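Local coordinates for protein beta-d-glucoside glucohydrolase (Hypocrea jecorina, PDB 3ZZ1) that probably hydrolyses terminal, non-reducing beta-D-glucosyl residues to release beta-D-glucose, as a secreted family 3 glycoside hydrolase of cellulose breakdown, at residues Thr73-Gly78 against Gln95-Glu100; Leu341-Pro346 against Val517-Val522; Ala633-Thr638 against Phe669-Arg674. All coordinates share one frame; numbering follows the deposited sequence.

Contact 1 (Thr73-Gly78 against Gln95-Glu100); sequences TAFTPG and QFIGEE
Thr-73 meets the carboxylate of Glu-100 with two hydrogen bonds. Its backbone N gives a nearly straight bond (168°) to Glu-100 OE1 at 2.8 Å. Its hydroxyl OG1 donates to Glu-100 OE2 at 2.6 Å. Each carboxylate oxygen uses its syn lone pair, the side facing the other oxygen, so one threonine grips both. OG1 reaches its oxygen because it lies beside the backbone N, anti to the carbonyl carbon (chi1 -61°). A water adds a third link, donating to Thr-73 O and to Glu-100 OE1. The bonds from Thr-73 N and OG1 hold both oxygens and so set the turn of the carboxylate; OE2 is gripped a second time by ND1 of His-319. With an alanine here in place of Glu-100, Thr-73 N and OG1 would probably be left without their shared acceptor and His-319 ND1 without its partner.

The contact lies in the N-terminal, TIM-barrel-type domain of the family 3 fold. It joins the loop after strand 58-60 to helix 87-103.

The apolar half centres on the ring of Phe-75. Ile-97 CG1 sits over one face in a CH-pi contact, 3.8 Å from the ring centroid and offset toward the rim. Thr-73 CG2 covers the centre of the opposite face, so the ring is sandwiched. Phe-96 CB packs obliquely against Phe-75 CE2 at 3.5 Å, while its own ring leads away to meet that of His-319. Helix 320-329 closes in through Val-323, which touches both Thr-73 and Phe-75.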
loop_
_atom_site.group_PDB
_atom_site.type_symbol
_atom_site.label_atom_id
_atom_site.label_comp_id
_atom_site.label_asym_id
_atom_site.label_seq_id
_atom_site.Cartn_x
_atom_site.Cartn_y
_atom_site.Cartn_z
ATOM N N THR A 73 9.415 -1.035 -15.756
ATOM C CA THR A 73 8.382 -0.045 -15.518
ATOM C C THR A 73 8.439 0.427 -14.066
ATOM O O THR A 73 8.669 -0.366 -13.153
ATOM C CB THR A 73 6.979 -0.626 -15.843
ATOM O OG1 THR A 73 6.924 -1.009 -17.226
ATOM C CG2 THR A 73 5.866 0.377 -15.550
ATOM N N ALA A 74 8.254 1.729 -13.875
ATOM C CA ALA A 74 8.015 2.302 -12.562
ATOM C C ALA A 74 6.506 2.383 -12.345
ATOM O O ALA A 74 5.844 3.306 -12.829
ATOM C CB ALA A 74 8.644 3.681 -12.462
ATOM N N PHE A 75 5.959 1.399 -11.635
ATOM C CA PHE A 75 4.529 1.389 -11.358
ATOM C C PHE A 75 4.191 2.432 -10.302
ATOM O O PHE A 75 5.075 2.919 -9.590
ATOM C CB PHE A 75 4.060 -0.009 -10.941
ATOM C CG PHE A 75 4.147 -1.031 -12.046
ATOM C CD1 PHE A 75 5.319 -1.760 -12.249
ATOM C CD2 PHE A 75 3.060 -1.257 -12.888
ATOM C CE1 PHE A 75 5.409 -2.702 -13.267
ATOM C CE2 PHE A 75 3.135 -2.200 -13.911
ATOM C CZ PHE A 75 4.314 -2.923 -14.105
ATOM N N THR A 76 2.917 2.803 -10.227
ATOM C CA THR A 76 2.461 3.722 -9.197
ATOM C C THR A 76 2.682 3.067 -7.840
ATOM O O THR A 76 2.617 1.839 -7.737
ATOM C CB THR A 76 0.964 4.061 -9.350
ATOM O OG1 THR A 76 0.179 2.872 -9.179
ATOM C CG2 THR A 76 0.679 4.674 -10.722
ATOM N N PRO A 77 2.965 3.878 -6.801
ATOM C CA PRO A 77 2.939 3.378 -5.429
ATOM C C PRO A 77 1.606 2.713 -5.096
ATOM O O PRO A 77 0.578 3.033 -5.708
ATOM C CB PRO A 77 3.090 4.651 -4.607
ATOM C CG PRO A 77 3.946 5.520 -5.455
ATOM C CD PRO A 77 3.532 5.240 -6.871
ATOM N N GLY A 78 1.630 1.803 -4.131
ATOM C CA GLY A 78 0.419 1.137 -3.657
ATOM C C GLY A 78 -0.709 2.080 -3.261
ATOM O O GLY A 78 -1.883 1.764 -3.466
ATOM N N GLN A 95 -0.019 -8.420 -11.501
ATOM C CA GLN A 95 0.320 -9.271 -12.647
ATOM C C GLN A 95 1.463 -8.688 -13.476
ATOM O O GLN A 95 2.405 -9.398 -13.849
ATOM C CB GLN A 95 -0.910 -9.499 -13.540
ATOM C CG GLN A 95 -0.634 -10.386 -14.772
ATOM C CD GLN A 95 -1.767 -10.371 -15.789
ATOM O OE1 GLN A 95 -1.554 -10.082 -16.971
ATOM N NE2 GLN A 95 -2.978 -10.676 -15.334
ATOM N N PHE A 96 1.370 -7.393 -13.750
ATOM C CA PHE A 96 2.352 -6.699 -14.574
ATOM C C PHE A 96 3.707 -6.633 -13.861
ATOM O O PHE A 96 4.744 -6.866 -14.482
ATOM C CB PHE A 96 1.835 -5.306 -14.957
ATOM C CG PHE A 96 0.786 -5.309 -16.051
ATOM C CD1 PHE A 96 0.189 -6.493 -16.489
ATOM C CD2 PHE A 96 0.382 -4.113 -16.633
ATOM C CE1 PHE A 96 -0.779 -6.486 -17.499
ATOM C CE2 PHE A 96 -0.586 -4.090 -17.647
ATOM C CZ PHE A 96 -1.164 -5.280 -18.083
ATOM N N ILE A 97 3.688 -6.340 -12.559
ATOM C CA ILE A 97 4.895 -6.402 -11.721
ATOM C C ILE A 97 5.489 -7.811 -11.753
ATOM O O ILE A 97 6.693 -7.977 -11.944
ATOM C CB ILE A 97 4.623 -5.953 -10.252
ATOM C CG1 ILE A 97 4.476 -4.429 -10.183
ATOM C CG2 ILE A 97 5.745 -6.408 -9.311
ATOM C CD1 ILE A 97 3.870 -3.903 -8.901
ATOM N N GLY A 98 4.632 -8.815 -11.577
ATOM C CA GLY A 98 5.041 -10.217 -11.654
ATOM C C GLY A 98 5.742 -10.543 -12.959
ATOM O O GLY A 98 6.813 -11.160 -12.960
ATOM N N GLU A 99 5.139 -10.115 -14.070
ATOM C CA GLU A 99 5.699 -10.345 -15.409
ATOM C C GLU A 99 7.112 -9.787 -15.559
ATOM O O GLU A 99 8.000 -10.467 -16.085
ATOM C CB GLU A 99 4.783 -9.766 -16.491
ATOM C CG GLU A 99 3.583 -10.649 -16.803
ATOM C CD GLU A 99 2.593 -10.008 -17.761
ATOM O OE1 GLU A 99 2.968 -9.057 -18.479
ATOM O OE2 GLU A 99 1.432 -10.465 -17.802
ATOM N N GLU A 100 7.313 -8.561 -15.079
ATOM C CA GLU A 100 8.610 -7.886 -15.177
ATOM C C GLU A 100 9.659 -8.519 -14.272
ATOM O O GLU A 100 10.821 -8.641 -14.657
ATOM C CB GLU A 100 8.470 -6.390 -14.880
ATOM C CG GLU A 100 7.500 -5.698 -15.827
ATOM C CD GLU A 100 7.773 -4.221 -16.030
ATOM O OE1 GLU A 100 8.676 -3.673 -15.370
ATOM O OE2 GLU A 100 7.070 -3.606 -16.867
HETATM O O HOH W 1 9.142 -3.188 -12.861
#

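Contact 2 (Leu341-Pro346 against Val517-Val522); sequences LPLKKP and VLWGDV
Leu-343 N donates to Leu-518 O at 2.8 Å, and this is the one direct hydrogen bond between 341-346 and 517-522. CG of Leu-343 lies beside its backbone N (chi1 -56°), and this carries CD1 over the indole of Trp-519. The CD1 methyl stands over the face of the six-membered ring, 3.9 Å from the centroid, in a CH-pi contact. Leu-341 and Leu-518 meet through their methyls, CD2 to CD2, at 3.8 Å. Pro-342 packs its CB against the backbone N of Gly-520 at 3.5 Å. A water donates to Leu-343 O and Trp-519 O and ties the two backbones together a second time.

The next shell explains the close approach. Helix 510-518 ends here in a Schellman motif, and Gly-520 takes the positive phi (72°) that the motif calls for. Its lack of a side chain matters twice, because a CB there would run into Pro-342 CB. The peptide bond before Pro-342 is cis, which bends the loop where it meets the helix end. Val-517 O accepts a bond from Gly-520 N within the turn and is also hydrogen-bonded to Tyr-579 OH.

The contact belongs to the C-terminal family 3 domain, whose mixed sheet is flanked by helices. The loop 341-346 links edge strand 332-336 to strand 348-352. Leu-341 and Leu-343 rest on Ile-477 of strand 476-482. Leu-518 and Trp-519 pack on Ile-399 of helix 395-404, and Trp-519 also touches Arg-402 and Ala-403 of that helix.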
loop_
_atom_site.group_PDB
_atom_site.type_symbol
_atom_site.label_atom_id
_atom_site.label_comp_id
_atom_site.label_asym_id
_atom_site.label_seq_id
_atom_site.Cartn_x
_atom_site.Cartn_y
_atom_site.Cartn_z
ATOM N N LEU A 341 -13.460 22.885 -13.760
ATOM C CA LEU A 341 -13.047 21.624 -14.372
ATOM C C LEU A 341 -14.279 20.842 -14.834
ATOM O O LEU A 341 -15.297 20.844 -14.149
ATOM C CB LEU A 341 -12.209 20.785 -13.397
ATOM C CG LEU A 341 -10.791 21.258 -13.065
ATOM C CD1 LEU A 341 -10.131 20.285 -12.111
ATOM C CD2 LEU A 341 -9.951 21.415 -14.319
ATOM N N PRO A 342 -14.192 20.174 -16.000
ATOM C CA PRO A 342 -13.012 20.105 -16.857
ATOM C C PRO A 342 -12.815 21.373 -17.672
ATOM O O PRO A 342 -13.780 22.097 -17.941
ATOM C CB PRO A 342 -13.322 18.934 -17.786
ATOM C CG PRO A 342 -14.806 18.903 -17.876
ATOM C CD PRO A 342 -15.332 19.429 -16.570
ATOM N N LEU A 343 -11.562 21.631 -18.038
ATOM C CA LEU A 343 -11.199 22.763 -18.872
ATOM C C LEU A 343 -11.760 22.560 -20.265
ATOM O O LEU A 343 -11.717 21.455 -20.806
ATOM C CB LEU A 343 -9.675 22.912 -18.958
ATOM C CG LEU A 343 -8.857 23.053 -17.672
ATOM C CD1 LEU A 343 -7.373 22.996 -17.996
ATOM C CD2 LEU A 343 -9.201 24.335 -16.927
ATOM N N LYS A 344 -12.288 23.632 -20.839
ATOM C CA LYS A 344 -12.842 23.577 -22.179
ATOM C C LYS A 344 -11.838 24.190 -23.150
ATOM O O LYS A 344 -10.844 23.556 -23.509
ATOM C CB LYS A 344 -14.191 24.304 -22.239
ATOM C CG LYS A 344 -15.158 23.957 -21.114
ATOM C CD LYS A 344 -16.049 22.783 -21.464
ATOM C CE LYS A 344 -17.146 22.624 -20.417
ATOM N NZ LYS A 344 -18.360 21.931 -20.941
ATOM N N LYS A 345 -12.077 25.434 -23.548
ATOM C CA LYS A 345 -11.257 26.070 -24.565
ATOM C C LYS A 345 -10.816 27.460 -24.093
ATOM O O LYS A 345 -11.221 28.470 -24.669
ATOM C CB LYS A 345 -12.055 26.151 -25.870
ATOM C CG LYS A 345 -11.228 26.034 -27.129
ATOM C CD LYS A 345 -12.133 25.975 -28.357
ATOM C CE LYS A 345 -11.359 26.291 -29.626
ATOM N NZ LYS A 345 -10.311 25.267 -29.907
ATOM N N PRO A 346 -9.992 27.519 -23.028
ATOM C CA PRO A 346 -9.551 28.837 -22.571
ATOM C C PRO A 346 -8.504 29.419 -23.526
ATOM O O PRO A 346 -7.786 28.661 -24.185
ATOM C CB PRO A 346 -8.939 28.539 -21.202
ATOM C CG PRO A 346 -8.450 27.131 -21.307
ATOM C CD PRO A 346 -9.384 26.425 -22.243
ATOM N N VAL A 517 -7.816 13.878 -16.929
ATOM C CA VAL A 517 -8.773 14.396 -15.957
ATOM C C VAL A 517 -9.060 15.888 -16.163
ATOM O O VAL A 517 -10.222 16.286 -16.225
ATOM C CB VAL A 517 -8.325 14.081 -14.502
ATOM C CG1 VAL A 517 -9.083 14.920 -13.491
ATOM C CG2 VAL A 517 -8.511 12.600 -14.205
ATOM N N LEU A 518 -8.004 16.697 -16.284
ATOM C CA LEU A 518 -8.141 18.155 -16.423
ATOM C C LEU A 518 -9.013 18.573 -17.606
ATOM O O LEU A 518 -9.816 19.493 -17.482
ATOM C CB LEU A 518 -6.774 18.849 -16.517
ATOM C CG LEU A 518 -5.872 19.005 -15.283
ATOM C CD1 LEU A 518 -4.624 19.787 -15.668
ATOM C CD2 LEU A 518 -6.571 19.677 -14.103
ATOM N N TRP A 519 -8.846 17.897 -18.742
ATOM C CA TRP A 519 -9.635 18.190 -19.942
ATOM C C TRP A 519 -10.919 17.360 -20.046
ATOM O O TRP A 519 -11.699 17.523 -20.985
ATOM C CB TRP A 519 -8.778 18.083 -21.208
ATOM C CG TRP A 519 -8.194 19.416 -21.623
ATOM C CD1 TRP A 519 -8.742 20.319 -22.500
ATOM C CD2 TRP A 519 -6.971 20.003 -21.160
ATOM N NE1 TRP A 519 -7.928 21.427 -22.617
ATOM C CE2 TRP A 519 -6.835 21.259 -21.807
ATOM C CE3 TRP A 519 -5.973 19.594 -20.266
ATOM C CZ2 TRP A 519 -5.742 22.104 -21.585
ATOM C CZ3 TRP A 519 -4.883 20.435 -20.050
ATOM C CH2 TRP A 519 -4.781 21.677 -20.708
ATOM N N GLY A 520 -11.129 16.479 -19.073
ATOM C CA GLY A 520 -12.357 15.697 -18.983
ATOM C C GLY A 520 -12.530 14.589 -20.004
ATOM O O GLY A 520 -13.657 14.207 -20.306
ATOM N N ASP A 521 -11.423 14.078 -20.536
ATOM C CA ASP A 521 -11.446 12.865 -21.356
ATOM C C ASP A 521 -12.005 11.716 -20.514
ATOM O O ASP A 521 -12.751 10.877 -21.008
ATOM C CB ASP A 521 -10.044 12.514 -21.862
ATOM C CG ASP A 521 -9.540 13.475 -22.931
ATOM O OD1 ASP A 521 -10.254 14.438 -23.281
ATOM O OD2 ASP A 521 -8.417 13.264 -23.428
ATOM N N VAL A 522 -11.628 11.689 -19.239
ATOM C CA VAL A 522 -12.302 10.856 -18.247
ATOM C C VAL A 522 -12.710 11.739 -17.066
ATOM O O VAL A 522 -12.085 12.773 -16.805
ATOM C CB VAL A 522 -11.418 9.676 -17.751
ATOM C CG1 VAL A 522 -10.867 8.873 -18.927
ATOM C CG2 VAL A 522 -10.286 10.176 -16.861
HETATM O O HOH W 2 -12.665 19.534 -22.343
#

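Contact 3 (Ala633-Thr638 against Phe669-Arg674); sequences AQLYIT and FNIRRR
This contact is part of the core of the fibronectin type III-like domain, a beta sandwich. Leu-635 and Phe-669 face each other there from two different sheets. Strand 629-638 belongs to the four-stranded sheet, and strand 664-672 is an edge of the three-stranded one. The axes of the two short strand segments come within 9.2 Å, with their N-to-C directions 30° apart. No hydrogen bond joins them. Everything between them is side-chain packing, apart from one carbonyl at a ring edge, and alternate residues point inward: Ala-633, Leu-635 and Ile-637 on one strand, Phe-669 and Ile-671 on the other.

Phe-669 has more of its surface buried in this contact than any other residue. Leu-635 CB lies over one face of its ring, 4.0 Å from the centroid, in a CH-pi contact offset toward the rim. Leucine and phenylalanine lie alongside one another, pointing opposite ways. With CG anti to the backbone N (chi1 166°), Leu-635 sends its CD2 methyl onto Phe-669 CB at 3.7 Å. The same methyl meets Ile-671 CD1, so one leucine branch bridges two residues of the opposing strand. Ala-633 meets the far edge of the ring, with its CB in the ring plane and 3.9 Å from Phe-669 CZ. Its carbonyl O also lies at the edge, near Phe-669 CE1.

Ile-695 and Val-697 of strand 691-698 press on Leu-635, and Val-617 of strand 613-623 touches Ile-671. Farther along the sandwich, the two isoleucines meet end to end, Ile-637 CD1 to Ile-671 CD1 at 3.9 Å.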
loop_
_atom_site.group_PDB
_atom_site.type_symbol
_atom_site.label_atom_id
_atom_site.label_comp_id
_atom_site.label_asym_id
_atom_site.label_seq_id
_atom_site.Cartn_x
_atom_site.Cartn_y
_atom_site.Cartn_z
ATOM N N ALA A 633 -18.768 3.095 -4.666
ATOM C CA ALA A 633 -19.729 2.885 -3.589
ATOM C C ALA A 633 -19.062 2.135 -2.448
ATOM O O ALA A 633 -18.337 1.160 -2.670
ATOM C CB ALA A 633 -20.929 2.105 -4.093
ATOM N N GLN A 634 -19.318 2.589 -1.228
ATOM C CA GLN A 634 -18.664 2.032 -0.049
ATOM C C GLN A 634 -19.680 1.479 0.945
ATOM O O GLN A 634 -20.725 2.090 1.185
ATOM C CB GLN A 634 -17.787 3.099 0.614
ATOM C CG GLN A 634 -16.605 3.539 -0.244
ATOM C CD GLN A 634 -16.175 4.971 0.012
ATOM O OE1 GLN A 634 -16.012 5.390 1.151
ATOM N NE2 GLN A 634 -15.974 5.727 -1.061
ATOM N N LEU A 635 -19.374 0.305 1.497
ATOM C CA LEU A 635 -20.165 -0.273 2.578
ATOM C C LEU A 635 -19.453 -0.062 3.906
ATOM O O LEU A 635 -18.272 -0.392 4.047
ATOM C CB LEU A 635 -20.413 -1.768 2.335
ATOM C CG LEU A 635 -20.934 -2.640 3.488
ATOM C CD1 LEU A 635 -22.340 -2.251 3.893
ATOM C CD2 LEU A 635 -20.887 -4.112 3.132
ATOM N N TYR A 636 -20.175 0.499 4.871
ATOM C CA TYR A 636 -19.671 0.654 6.236
ATOM C C TYR A 636 -20.572 -0.085 7.211
ATOM O O TYR A 636 -21.803 0.033 7.152
ATOM C CB TYR A 636 -19.523 2.135 6.616
ATOM C CG TYR A 636 -18.448 2.852 5.816
ATOM C CD1 TYR A 636 -17.125 2.891 6.262
ATOM C CD2 TYR A 636 -18.752 3.478 4.605
ATOM C CE1 TYR A 636 -16.133 3.540 5.526
ATOM C CE2 TYR A 636 -17.772 4.130 3.866
ATOM C CZ TYR A 636 -16.465 4.156 4.327
ATOM O OH TYR A 636 -15.492 4.802 3.590
ATOM N N ILE A 637 -19.954 -0.868 8.090
ATOM C CA ILE A 637 -20.707 -1.645 9.065
ATOM C C ILE A 637 -20.492 -1.108 10.484
ATOM O O ILE A 637 -19.374 -0.761 10.876
ATOM C CB ILE A 637 -20.408 -3.172 8.949
ATOM C CG1 ILE A 637 -20.761 -3.680 7.544
ATOM C CG2 ILE A 637 -21.183 -3.971 10.001
ATOM C CD1 ILE A 637 -20.620 -5.192 7.352
ATOM N N THR A 638 -21.597 -0.992 11.217
ATOM C CA THR A 638 -21.600 -0.660 12.639
ATOM C C THR A 638 -21.978 -1.934 13.391
ATOM O O THR A 638 -23.026 -2.521 13.132
ATOM C CB THR A 638 -22.623 0.470 12.933
ATOM O OG1 THR A 638 -22.226 1.659 12.235
ATOM C CG2 THR A 638 -22.726 0.771 14.435
ATOM N N PHE A 669 -21.722 -6.109 -2.497
ATOM C CA PHE A 669 -20.734 -6.268 -1.441
ATOM C C PHE A 669 -20.887 -7.634 -0.788
ATOM O O PHE A 669 -21.875 -7.899 -0.103
ATOM C CB PHE A 669 -20.859 -5.159 -0.387
ATOM C CG PHE A 669 -21.002 -3.777 -0.969
ATOM C CD1 PHE A 669 -19.904 -3.115 -1.512
ATOM C CD2 PHE A 669 -22.240 -3.141 -0.976
ATOM C CE1 PHE A 669 -20.041 -1.834 -2.050
ATOM C CE2 PHE A 669 -22.388 -1.865 -1.516
ATOM C CZ PHE A 669 -21.285 -1.210 -2.052
ATOM N N ASN A 670 -19.908 -8.499 -1.019
ATOM C CA ASN A 670 -19.874 -9.812 -0.386
ATOM C C ASN A 670 -19.216 -9.741 0.982
ATOM O O ASN A 670 -18.084 -9.255 1.121
ATOM C CB ASN A 670 -19.166 -10.831 -1.285
ATOM C CG ASN A 670 -19.930 -11.091 -2.572
ATOM O OD1 ASN A 670 -21.157 -11.160 -2.568
ATOM N ND2 ASN A 670 -19.206 -11.225 -3.681
ATOM N N ILE A 671 -19.937 -10.227 1.990
ATOM C CA ILE A 671 -19.493 -10.130 3.373
ATOM C C ILE A 671 -18.995 -11.473 3.899
ATOM O O ILE A 671 -19.761 -12.434 4.004
ATOM C CB ILE A 671 -20.605 -9.559 4.280
ATOM C CG1 ILE A 671 -20.975 -8.141 3.822
ATOM C CG2 ILE A 671 -20.171 -9.574 5.745
ATOM C CD1 ILE A 671 -22.108 -7.516 4.597
ATOM N N ARG A 672 -17.700 -11.526 4.209
ATOM C CA ARG A 672 -17.075 -12.712 4.781
ATOM C C ARG A 672 -17.390 -12.761 6.267
ATOM O O ARG A 672 -17.734 -11.733 6.868
ATOM C CB ARG A 672 -15.556 -12.680 4.572
ATOM C CG ARG A 672 -15.117 -12.490 3.113
ATOM C CD ARG A 672 -13.650 -12.085 3.004
ATOM N NE ARG A 672 -13.362 -10.847 3.729
ATOM C CZ ARG A 672 -12.222 -10.159 3.652
ATOM N NH1 ARG A 672 -11.233 -10.567 2.874
ATOM N NH2 ARG A 672 -12.073 -9.048 4.364
ATOM N N ARG A 673 -17.263 -13.942 6.868
ATOM C CA ARG A 673 -17.509 -14.074 8.296
ATOM C C ARG A 673 -16.674 -13.091 9.127
ATOM O O ARG A 673 -17.187 -12.487 10.078
ATOM C CB ARG A 673 -17.283 -15.502 8.790
ATOM C CG ARG A 673 -17.642 -15.639 10.260
ATOM C CD ARG A 673 -17.404 -17.018 10.828
ATOM N NE ARG A 673 -17.844 -17.049 12.225
ATOM C CZ ARG A 673 -19.109 -17.190 12.606
ATOM N NH1 ARG A 673 -20.071 -17.330 11.701
ATOM N NH2 ARG A 673 -19.414 -17.192 13.892
ATOM N N ARG A 674 -15.402 -12.931 8.762
ATOM C CA ARG A 674 -14.496 -12.028 9.485
ATOM C C ARG A 674 -14.926 -10.554 9.410
ATOM O O ARG A 674 -14.601 -9.762 10.298
ATOM C CB ARG A 674 -13.043 -12.212 9.018
ATOM C CG ARG A 674 -12.739 -11.685 7.617
ATOM C CD ARG A 674 -11.433 -12.255 7.077
ATOM N NE ARG A 674 -10.257 -11.741 7.778
ATOM C CZ ARG A 674 -9.444 -10.791 7.316
ATOM N NH1 ARG A 674 -9.658 -10.216 6.131
ATOM N NH2 ARG A 674 -8.401 -10.413 8.045
#

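The three contacts fall in three different family domains and share no strand or helix. Their centres lie about 28 to 35 Å apart, and none touches another. All three are mainly buried, but contact 2 is farthest from the centre of the chain and includes exposed Lys-344. Contact 1 lies nearest the centre of the chain and is the only one with a charged group at its heart. Contact 2 combines one backbone bond at a Schellman motif with leucine-indole packing. Contact 3 has no hydrogen bond across it and is carried by apolar side chains. Contact 1 joins a loop to a helix, contact 2 a loop to a helix end and its turn; each includes a bridging water. Contact 3 joins two sheets.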